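Local coordinates for phosphoribosylaminoimidazole-succinocarboxamide synthase (Pyrococcus horikoshii, PDB 3U55), which catalyses the ATP-dependent joining of L-aspartate to a carboxyaminoimidazole ribotide, yielding SAICAR in de novo purine biosynthesis, at residues K22-F27 against R77-K82; N49-V54 against E226-I231; G36-R41 against D211-D216. One frame throughout, in Å; residues are numbered along the deposited sequence. Where two conformers were deposited one is given.

Interaction 1: K22-F27 against R77-K82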
loop_
_atom_site.group_PDB
_atom_site.type_symbol
_atom_site.label_atom_id
_atom_site.label_comp_id
_atom_site.label_asym_id
_atom_site.label_seq_id
_atom_site.Cartn_x
_atom_site.Cartn_y
_atom_site.Cartn_z
ATOM N N LYS A 22 -17.436 -25.036 14.322
ATOM C CA LYS A 22 -17.916 -24.903 12.951
ATOM C C LYS A 22 -19.100 -23.956 12.811
ATOM O O LYS A 22 -19.749 -23.585 13.793
ATOM C CB LYS A 22 -18.259 -26.282 12.363
ATOM C CG LYS A 22 -19.290 -27.076 13.161
ATOM C CD LYS A 22 -19.587 -28.436 12.535
ATOM C CE LYS A 22 -18.419 -29.413 12.667
ATOM N NZ LYS A 22 -18.138 -29.790 14.085
ATOM N N LEU A 23 -19.366 -23.559 11.572
ATOM C CA LEU A 23 -20.534 -22.751 11.255
ATOM C C LEU A 23 -20.996 -23.020 9.826
ATOM O O LEU A 23 -20.351 -23.759 9.078
ATOM C CB LEU A 23 -20.272 -21.256 11.487
ATOM C CG LEU A 23 -19.250 -20.475 10.654
ATOM C CD1 LEU A 23 -19.610 -19.000 10.685
ATOM C CD2 LEU A 23 -17.826 -20.690 11.166
ATOM N N ILE A 24 -22.131 -22.434 9.468
ATOM C CA ILE A 24 -22.653 -22.551 8.114
ATOM C C ILE A 24 -22.272 -21.321 7.308
ATOM O O ILE A 24 -22.500 -20.190 7.740
ATOM C CB ILE A 24 -24.193 -22.731 8.102
ATOM C CG1 ILE A 24 -24.595 -24.072 8.735
ATOM C CG2 ILE A 24 -24.757 -22.562 6.676
ATOM C CD1 ILE A 24 -24.115 -25.322 7.996
ATOM N N MET A 25 -21.674 -21.549 6.147
ATOM C CA MET A 25 -21.493 -20.484 5.175
ATOM C C MET A 25 -22.499 -20.698 4.052
ATOM O O MET A 25 -22.457 -21.715 3.358
ATOM C CB MET A 25 -20.067 -20.460 4.631
ATOM C CG MET A 25 -19.807 -19.339 3.627
ATOM S SD MET A 25 -18.051 -19.199 3.216
ATOM C CE MET A 25 -17.768 -20.730 2.344
ATOM N N GLU A 26 -23.398 -19.732 3.892
ATOM C CA GLU A 26 -24.509 -19.839 2.943
ATOM C C GLU A 26 -24.367 -18.812 1.827
ATOM O O GLU A 26 -24.210 -17.628 2.092
ATOM C CB GLU A 26 -25.838 -19.658 3.681
ATOM C CG GLU A 26 -27.083 -19.729 2.804
ATOM C CD GLU A 26 -28.342 -19.373 3.567
ATOM O OE1 GLU A 26 -29.039 -18.424 3.149
ATOM O OE2 GLU A 26 -28.628 -20.032 4.591
ATOM N N PHE A 27 -24.419 -19.281 0.581
ATOM C CA PHE A 27 -24.257 -18.418 -0.588
ATOM C C PHE A 27 -25.622 -17.946 -1.087
ATOM O O PHE A 27 -26.528 -18.754 -1.285
ATOM C CB PHE A 27 -23.526 -19.164 -1.704
ATOM C CG PHE A 27 -22.082 -19.491 -1.394
ATOM C CD1 PHE A 27 -21.054 -18.825 -2.049
ATOM C CD2 PHE A 27 -21.754 -20.478 -0.470
ATOM C CE1 PHE A 27 -19.718 -19.129 -1.784
ATOM C CE2 PHE A 27 -20.422 -20.788 -0.192
ATOM C CZ PHE A 27 -19.403 -20.114 -0.853
ATOM N N ARG A 77 -25.350 -24.281 1.014
ATOM C CA ARG A 77 -24.741 -24.216 2.344
ATOM C C ARG A 77 -23.484 -25.070 2.439
ATOM O O ARG A 77 -23.487 -26.242 2.034
ATOM C CB ARG A 77 -25.739 -24.681 3.415
ATOM C CG ARG A 77 -27.005 -23.849 3.530
ATOM C CD ARG A 77 -27.951 -24.446 4.566
ATOM N NE ARG A 77 -28.366 -25.803 4.214
ATOM C CZ ARG A 77 -29.477 -26.092 3.541
ATOM N NH1 ARG A 77 -30.287 -25.120 3.145
ATOM N NH2 ARG A 77 -29.774 -27.353 3.260
ATOM N N LEU A 78 -22.417 -24.481 2.976
ATOM C CA LEU A 78 -21.193 -25.204 3.283
ATOM C C LEU A 78 -21.005 -25.201 4.793
ATOM O O LEU A 78 -21.352 -24.231 5.464
ATOM C CB LEU A 78 -19.966 -24.556 2.621
ATOM C CG LEU A 78 -19.857 -24.372 1.103
ATOM C CD1 LEU A 78 -18.380 -24.210 0.707
ATOM C CD2 LEU A 78 -20.485 -25.530 0.352
ATOM N N ILE A 79 -20.469 -26.295 5.320
ATOM C CA ILE A 79 -20.024 -26.335 6.705
ATOM C C ILE A 79 -18.538 -26.011 6.700
ATOM O O ILE A 79 -17.765 -26.641 5.981
ATOM C CB ILE A 79 -20.262 -27.698 7.367
ATOM C CG1 ILE A 79 -21.730 -28.114 7.222
ATOM C CG2 ILE A 79 -19.889 -27.633 8.850
ATOM C CD1 ILE A 79 -21.975 -29.578 7.498
ATOM N N VAL A 80 -18.171 -25.010 7.493
ATOM C CA VAL A 80 -16.813 -24.483 7.531
ATOM C C VAL A 80 -16.310 -24.406 8.972
ATOM O O VAL A 80 -17.101 -24.296 9.913
ATOM C CB VAL A 80 -16.696 -23.088 6.819
ATOM C CG1 VAL A 80 -17.051 -23.199 5.333
ATOM C CG2 VAL A 80 -17.563 -22.023 7.504
ATOM N N GLU A 81 -14.992 -24.493 9.126
ATOM C CA GLU A 81 -14.326 -24.397 10.418
ATOM C C GLU A 81 -14.400 -22.962 10.946
ATOM O O GLU A 81 -14.187 -22.008 10.192
ATOM C CB GLU A 81 -12.869 -24.817 10.232
ATOM C CG GLU A 81 -12.041 -24.898 11.494
ATOM C CD GLU A 81 -10.598 -25.279 11.208
ATOM O OE1 GLU A 81 -10.213 -25.338 10.019
ATOM O OE2 GLU A 81 -9.849 -25.520 12.176
ATOM N N LYS A 82 -14.720 -22.807 12.230
ATOM C CA LYS A 82 -14.634 -21.501 12.889
ATOM C C LYS A 82 -13.170 -21.095 13.074
ATOM O O LYS A 82 -12.342 -21.908 13.489
ATOM C CB LYS A 82 -15.362 -21.501 14.244
ATOM C CG LYS A 82 -15.488 -20.117 14.878
ATOM C CD LYS A 82 -16.211 -20.139 16.222
ATOM C CE LYS A 82 -16.453 -18.717 16.710
ATOM N NZ LYS A 82 -17.058 -18.656 18.073
#
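Leu23 and Val80, Ile24 and Ile79, and Met25 and Leu78 face each other as pairs across two neighbouring antiparallel strands, the central two of a four-stranded sheet flanked by 13-17 and 69-72. On the face that carries Leu23, Met25, Leu78 and Val80, Met25 runs beside Leu78, both pointing the same way. CG of Met25 stands opposite the backbone N (chi1 -179°) and the chain bends at its thioether, so that CE ends between two partners, 3.9 Å from CD1 of Leu78 and equally far from CG1 of Val80, whose side chain it crosses at about a right angle. Phe27 closes this row, its CE2 3.9 Å from CG of Leu78, and continues onto Ala50 and Ser53 of helix 45-62, which packs under this face. At the other end Leu23 slants over Val80, and its CD2 reaches CA of Lys82 at 3.7 Å.

The other face is more open. Here CD1 of Ile24 lies 3.8 Å from CG1 of Ile79, the two side chains meeting at a slant, while the aliphatic part of Lys22 runs alongside Ile79. Arg77 lies beside Glu26, but its NE is bonded to the carbonyl of Ala73. Backbone bonds link Leu23 with Val80 and Met25 with Leu78 in both directions; in the second pair, Leu78 N meets Met25 O at 2.8 Å.

Interaction 2: N49-V54 against E226-I231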
loop_
_atom_site.group_PDB
_atom_site.type_symbol
_atom_site.label_atom_id
_atom_site.label_comp_id
_atom_site.label_asym_id
_atom_site.label_seq_id
_atom_site.Cartn_x
_atom_site.Cartn_y
_atom_site.Cartn_z
ATOM N N ASN A 49 -21.706 -20.339 -7.060
ATOM C CA ASN A 49 -20.586 -19.920 -6.209
ATOM C C ASN A 49 -20.260 -20.934 -5.109
ATOM O O ASN A 49 -19.083 -21.184 -4.822
ATOM C CB ASN A 49 -20.824 -18.524 -5.622
ATOM C CG ASN A 49 -20.775 -17.426 -6.677
ATOM O OD1 ASN A 49 -20.329 -17.649 -7.799
ATOM N ND2 ASN A 49 -21.248 -16.240 -6.319
ATOM N N ALA A 50 -21.298 -21.530 -4.519
ATOM C CA ALA A 50 -21.118 -22.582 -3.516
ATOM C C ALA A 50 -20.405 -23.800 -4.112
ATOM O O ALA A 50 -19.411 -24.277 -3.552
ATOM C CB ALA A 50 -22.454 -22.986 -2.909
ATOM N N GLN A 51 -20.910 -24.278 -5.250
ATOM C CA GLN A 51 -20.372 -25.459 -5.928
ATOM C C GLN A 51 -18.926 -25.253 -6.374
ATOM O O GLN A 51 -18.076 -26.133 -6.187
ATOM C CB GLN A 51 -21.233 -25.841 -7.139
ATOM C CG GLN A 51 -22.637 -26.323 -6.805
ATOM C CD GLN A 51 -22.655 -27.593 -5.976
ATOM O OE1 GLN A 51 -22.039 -28.595 -6.334
ATOM N NE2 GLN A 51 -23.376 -27.558 -4.866
ATOM N N LEU A 52 -18.658 -24.092 -6.961
ATOM C CA LEU A 52 -17.305 -23.766 -7.414
ATOM C C LEU A 52 -16.320 -23.600 -6.248
ATOM O O LEU A 52 -15.157 -24.006 -6.351
ATOM C CB LEU A 52 -17.323 -22.536 -8.324
ATOM C CG LEU A 52 -17.972 -22.785 -9.688
ATOM C CD1 LEU A 52 -18.295 -21.473 -10.384
ATOM C CD2 LEU A 52 -17.098 -23.673 -10.577
ATOM N N SER A 53 -16.787 -23.034 -5.138
ATOM C CA SER A 53 -15.954 -22.921 -3.939
ATOM C C SER A 53 -15.531 -24.304 -3.454
ATOM O O SER A 53 -14.357 -24.539 -3.174
ATOM C CB SER A 53 -16.681 -22.166 -2.822
ATOM O OG SER A 53 -16.769 -20.780 -3.101
ATOM N N VAL A 54 -16.497 -25.217 -3.374
ATOM C CA VAL A 54 -16.241 -26.602 -2.974
ATOM C C VAL A 54 -15.187 -27.240 -3.876
ATOM O O VAL A 54 -14.219 -27.829 -3.384
ATOM C CB VAL A 54 -17.548 -27.439 -2.959
ATOM C CG1 VAL A 54 -17.252 -28.918 -2.782
ATOM C CG2 VAL A 54 -18.451 -26.968 -1.846
ATOM N N GLU A 226 -20.901 -21.041 -17.619
ATOM C CA GLU A 226 -19.846 -21.397 -18.565
ATOM C C GLU A 226 -18.596 -21.846 -17.810
ATOM O O GLU A 226 -17.999 -22.867 -18.148
ATOM C CB GLU A 226 -19.529 -20.212 -19.483
ATOM C CG GLU A 226 -19.520 -20.552 -20.972
ATOM C CD GLU A 226 -18.139 -20.878 -21.506
ATOM O OE1 GLU A 226 -17.869 -22.068 -21.789
ATOM O OE2 GLU A 226 -17.326 -19.941 -21.652
ATOM N N ILE A 227 -18.223 -21.083 -16.782
ATOM C CA ILE A 227 -17.138 -21.457 -15.873
ATOM C C ILE A 227 -17.398 -22.828 -15.258
ATOM O O ILE A 227 -16.535 -23.708 -15.304
ATOM C CB ILE A 227 -16.932 -20.397 -14.747
ATOM C CG1 ILE A 227 -16.314 -19.117 -15.312
ATOM C CG2 ILE A 227 -16.073 -20.954 -13.606
ATOM C CD1 ILE A 227 -14.852 -19.254 -15.781
ATOM N N TYR A 228 -18.597 -23.007 -14.703
ATOM C CA TYR A 228 -18.969 -24.260 -14.064
ATOM C C TYR A 228 -18.877 -25.433 -15.043
ATOM O O TYR A 228 -18.348 -26.490 -14.700
ATOM C CB TYR A 228 -20.373 -24.166 -13.449
ATOM C CG TYR A 228 -20.846 -25.448 -12.792
ATOM C CD1 TYR A 228 -21.476 -26.445 -13.540
ATOM C CD2 TYR A 228 -20.667 -25.667 -11.425
ATOM C CE1 TYR A 228 -21.907 -27.630 -12.948
ATOM C CE2 TYR A 228 -21.103 -26.852 -10.821
ATOM C CZ TYR A 228 -21.723 -27.825 -11.591
ATOM O OH TYR A 228 -22.159 -28.998 -11.016
ATOM N N GLU A 229 -19.398 -25.233 -16.253
ATOM C CA GLU A 229 -19.411 -26.269 -17.290
ATOM C C GLU A 229 -18.008 -26.652 -17.738
ATOM O O GLU A 229 -17.705 -27.832 -17.897
ATOM C CB GLU A 229 -20.239 -25.821 -18.497
ATOM C CG GLU A 229 -21.745 -25.830 -18.257
ATOM C CD GLU A 229 -22.537 -25.214 -19.403
ATOM O OE1 GLU A 229 -22.111 -25.348 -20.572
ATOM O OE2 GLU A 229 -23.589 -24.599 -19.129
ATOM N N ARG A 230 -17.158 -25.649 -17.937
ATOM C CA ARG A 230 -15.769 -25.884 -18.329
ATOM C C ARG A 230 -14.978 -26.644 -17.273
ATOM O O ARG A 230 -14.135 -27.481 -17.611
ATOM C CB ARG A 230 -15.067 -24.569 -18.633
ATOM C CG ARG A 230 -15.436 -23.988 -19.964
ATOM C CD ARG A 230 -14.311 -23.153 -20.488
ATOM N NE ARG A 230 -14.821 -22.005 -21.218
ATOM C CZ ARG A 230 -14.064 -21.140 -21.876
ATOM N NH1 ARG A 230 -12.744 -21.292 -21.907
ATOM N NH2 ARG A 230 -14.632 -20.124 -22.508
ATOM N N ILE A 231 -15.259 -26.346 -16.006
ATOM C CA ILE A 231 -14.569 -26.988 -14.894
ATOM C C ILE A 231 -15.084 -28.411 -14.660
ATOM O O ILE A 231 -14.291 -29.351 -14.547
ATOM C CB ILE A 231 -14.642 -26.125 -13.602
ATOM C CG1 ILE A 231 -13.740 -24.895 -13.749
ATOM C CG2 ILE A 231 -14.258 -26.942 -12.367
ATOM C CD1 ILE A 231 -13.942 -23.829 -12.689
#
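The Tyr228 ring is met at its edge by Gln51: CB of Gln51 lies near the ring plane, 3.8 Å from CE2 of Tyr228, while CD2 of Leu52 comes to the ring obliquely. Trp47, one turn back on helix 45-62, also meets this ring, the two planes about 50° apart. A second flat group, the Arg230 guanidinium, turns to its own helix: the Glu226 carboxylate lies at its edge, in plane, and is gripped side-on by NE and NH2, with NH2 2.8 Å from Glu226 OE2. Asp201 takes NH1 of the same arginine.

Between the helices the centre is Leu52, whose two methyls divide the work. CD1 touches CG2 of Ile227 at 3.9 Å, the side chains crossing at about a right angle; CD2 reaches CD1 of Ile231 at 3.8 Å and also rests against CA of Tyr228. With CG of Tyr228 opposite its backbone N (chi1 179°), the ring swings across toward Gln51 and leaves this space to the leucine. The segment axes run roughly parallel, 35° apart, and approach to 10.7 Å, a spacing bridged by side chains.

The contact between the helices is carried by van der Waals packing of buried carbon, with the charges kept to the far flank of helix 220-232, so its hold rests on shape and on exclusion of water.

Interaction 3: G36-R41 against D211-D216. With SO4 (sulfate ion), chain C.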
loop_
_atom_site.group_PDB
_atom_site.type_symbol
_atom_site.label_atom_id
_atom_site.label_comp_id
_atom_site.label_asym_id
_atom_site.label_seq_id
_atom_site.Cartn_x
_atom_site.Cartn_y
_atom_site.Cartn_z
ATOM N N GLY A 36 -21.377 -1.011 -2.771
ATOM C CA GLY A 36 -22.797 -1.085 -2.426
ATOM C C GLY A 36 -23.762 -0.312 -3.309
ATOM O O GLY A 36 -24.980 -0.474 -3.188
ATOM N N THR A 37 -23.228 0.523 -4.198
ATOM C CA THR A 37 -24.063 1.394 -5.031
ATOM C C THR A 37 -24.803 0.647 -6.143
ATOM O O THR A 37 -25.881 1.074 -6.567
ATOM C CB THR A 37 -23.255 2.563 -5.635
ATOM O OG1 THR A 37 -22.182 2.046 -6.429
ATOM C CG2 THR A 37 -22.688 3.452 -4.530
ATOM N N LYS A 38 -24.222 -0.456 -6.616
ATOM C CA LYS A 38 -24.864 -1.293 -7.630
ATOM C C LYS A 38 -25.332 -2.610 -7.017
ATOM O O LYS A 38 -24.540 -3.339 -6.421
ATOM C CB LYS A 38 -23.924 -1.553 -8.814
ATOM C CG LYS A 38 -24.623 -2.135 -10.029
ATOM C CD LYS A 38 -23.697 -2.238 -11.229
ATOM C CE LYS A 38 -24.446 -2.784 -12.437
ATOM N NZ LYS A 38 -23.644 -2.658 -13.688
ATOM N N LYS A 39 -26.622 -2.904 -7.163
ATOM C CA LYS A 39 -27.219 -4.108 -6.582
ATOM C C LYS A 39 -28.139 -4.810 -7.569
ATOM O O LYS A 39 -28.838 -4.162 -8.353
ATOM C CB LYS A 39 -28.017 -3.770 -5.316
ATOM C CG LYS A 39 -27.190 -3.364 -4.111
ATOM C CD LYS A 39 -28.085 -3.137 -2.899
ATOM C CE LYS A 39 -27.302 -2.553 -1.732
ATOM N NZ LYS A 39 -28.192 -2.173 -0.603
ATOM N N ALA A 40 -28.130 -6.138 -7.517
ATOM C CA ALA A 40 -29.042 -6.978 -8.296
ATOM C C ALA A 40 -29.073 -8.391 -7.718
ATOM O O ALA A 40 -28.186 -8.776 -6.950
ATOM C CB ALA A 40 -28.630 -7.010 -9.767
ATOM N N ARG A 41 -30.100 -9.152 -8.083
ATOM C CA ARG A 41 -30.211 -10.555 -7.691
ATOM C C ARG A 41 -30.180 -11.443 -8.926
ATOM O O ARG A 41 -30.911 -11.203 -9.891
ATOM C CB ARG A 41 -31.507 -10.804 -6.917
ATOM C CG ARG A 41 -31.627 -10.039 -5.605
ATOM C CD ARG A 41 -32.890 -10.435 -4.837
ATOM N NE ARG A 41 -32.766 -11.748 -4.202
ATOM C CZ ARG A 41 -33.229 -12.889 -4.711
ATOM N NH1 ARG A 41 -33.861 -12.904 -5.879
ATOM N NH2 ARG A 41 -33.056 -14.023 -4.047
ATOM N N ASP A 211 -17.139 -9.156 -13.251
ATOM C CA ASP A 211 -16.986 -7.979 -14.130
ATOM C C ASP A 211 -18.106 -7.880 -15.177
ATOM O O ASP A 211 -18.394 -6.794 -15.689
ATOM C CB ASP A 211 -15.615 -7.955 -14.818
ATOM C CG ASP A 211 -14.515 -7.354 -13.939
ATOM O OD1 ASP A 211 -14.821 -6.683 -12.929
ATOM O OD2 ASP A 211 -13.332 -7.533 -14.284
ATOM N N VAL A 212 -18.727 -9.015 -15.483
ATOM C CA VAL A 212 -19.890 -9.071 -16.371
ATOM C C VAL A 212 -21.055 -8.286 -15.755
ATOM O O VAL A 212 -21.796 -7.608 -16.466
ATOM C CB VAL A 212 -20.279 -10.541 -16.676
ATOM C CG1 VAL A 212 -21.652 -10.643 -17.348
ATOM C CG2 VAL A 212 -19.216 -11.183 -17.555
ATOM N N PHE A 213 -21.190 -8.372 -14.431
ATOM C CA PHE A 213 -22.162 -7.578 -13.679
ATOM C C PHE A 213 -21.683 -6.146 -13.446
ATOM O O PHE A 213 -22.449 -5.205 -13.646
ATOM C CB PHE A 213 -22.502 -8.262 -12.349
ATOM C CG PHE A 213 -23.218 -7.376 -11.361
ATOM C CD1 PHE A 213 -24.487 -6.861 -11.642
ATOM C CD2 PHE A 213 -22.629 -7.066 -10.141
ATOM C CE1 PHE A 213 -25.145 -6.047 -10.724
ATOM C CE2 PHE A 213 -23.284 -6.257 -9.210
ATOM C CZ PHE A 213 -24.545 -5.747 -9.504
ATOM N N ARG A 214 -20.424 -5.986 -13.031
ATOM C CA ARG A 214 -19.840 -4.658 -12.797
ATOM C C ARG A 214 -19.988 -3.742 -14.013
ATOM O O ARG A 214 -20.346 -2.568 -13.873
ATOM C CB ARG A 214 -18.357 -4.753 -12.408
ATOM C CG ARG A 214 -18.085 -5.208 -10.980
ATOM C CD ARG A 214 -16.615 -5.019 -10.617
ATOM N NE ARG A 214 -16.286 -5.673 -9.352
ATOM C CZ ARG A 214 -15.635 -6.830 -9.238
ATOM N NH1 ARG A 214 -15.403 -7.333 -8.034
ATOM N NH2 ARG A 214 -15.215 -7.488 -10.315
ATOM N N PHE A 215 -19.718 -4.279 -15.201
ATOM C CA PHE A 215 -19.671 -3.447 -16.406
ATOM C C PHE A 215 -20.663 -3.834 -17.505
ATOM O O PHE A 215 -20.488 -3.453 -18.667
ATOM C CB PHE A 215 -18.235 -3.390 -16.943
ATOM C CG PHE A 215 -17.238 -2.897 -15.933
ATOM C CD1 PHE A 215 -17.260 -1.572 -15.503
ATOM C CD2 PHE A 215 -16.286 -3.760 -15.398
ATOM C CE1 PHE A 215 -16.344 -1.114 -14.559
ATOM C CE2 PHE A 215 -15.367 -3.311 -14.454
ATOM C CZ PHE A 215 -15.398 -1.985 -14.033
ATOM N N ASP A 216 -21.708 -4.568 -17.123
ATOM C CA ASP A 216 -22.776 -4.996 -18.037
ATOM C C ASP A 216 -22.226 -5.586 -19.343
ATOM O O ASP A 216 -22.565 -5.134 -20.444
ATOM C CB ASP A 216 -23.759 -3.847 -18.314
ATOM C CG ASP A 216 -24.374 -3.272 -17.042
ATOM O OD1 ASP A 216 -24.477 -3.993 -16.023
ATOM O OD2 ASP A 216 -24.763 -2.089 -17.064
HETATM S S SO4 C . -16.852 -4.743 -5.701
HETATM O O1 SO4 C . -17.510 -5.886 -6.322
HETATM O O2 SO4 C . -17.612 -4.339 -4.524
HETATM O O3 SO4 C . -15.500 -5.132 -5.309
HETATM O O4 SO4 C . -16.801 -3.635 -6.656
HETATM O O HOH W 1 -26.213 -1.402 -15.025
#
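Lys38 NZ forms a salt bridge with Asp216 OD1 and a hydrogen bond to Phe213 O, each at 2.8 Å, so one ammonium group holds a carboxylate and the carbonyl of a residue in helix 211-214. The approach to Phe213 O is nearly in line with its C=O bond (164°), whereas Asp216 OD1 is met from above the carboxylate plane, 42° out of it. A weak bond to Arg214 O adds to the grip, and a water accepts from NZ and donates to Asp216 OD2, at 2.6 Å from that oxygen, bridging the ion pair. The carbonyl oxygens at the end of this one-turn helix probably favour a positive charge locally.

Lys38 gets there fully stretched, with CG opposite the backbone N (chi1 -167°) and every later torsion extended. It slides past the Phe213 ring in the reverse direction, CG 3.7 Å from CZ of Phe213. CB of Ala40 comes just as close to CE1 of that ring. A methionine in place of Lys38 would probably leave Asp216 and the carbonyl of Phe213 without their cationic partner.

Arg214 NH2 binds Asp211, while NE and NH1 turn to a sulfate, NH1 lying 3.1 Å from sulfate O1. Lys210 NZ and Phe34 N also bind this sulfate, which probably came from the crystallisation liquor and marks a site able to hold an anion. The Phe213 ring packs on the hairpin 30-33/38-41, touching Ala31 and Ala33, meets the Phe42 ring at a steep angle, and touches Leu220 of helix 220-232.

Overall arrangement
From the N terminus the chain lays down strand 22-27, then the hairpin strand 38-41 and helix 45-62, before returning in strand 77-81; interaction 1 closes this first, short loop. The other two contacts wait for the C-terminal part, where helix 211-214 comes back to the hairpin in interaction 3 and helix 220-232 to helix 45-62 in interaction 2. The loop of interaction 1 crosses both of these long ones, and they cross each other. Interactions 1 and 2 touch directly, Leu78 meeting Val54 beside the Phe27 contacts, so the N-terminal sheet, helix 45-62 and helix 220-232 form successive layers. Interaction 3 stands about 9 Å from both, nearest atoms measured.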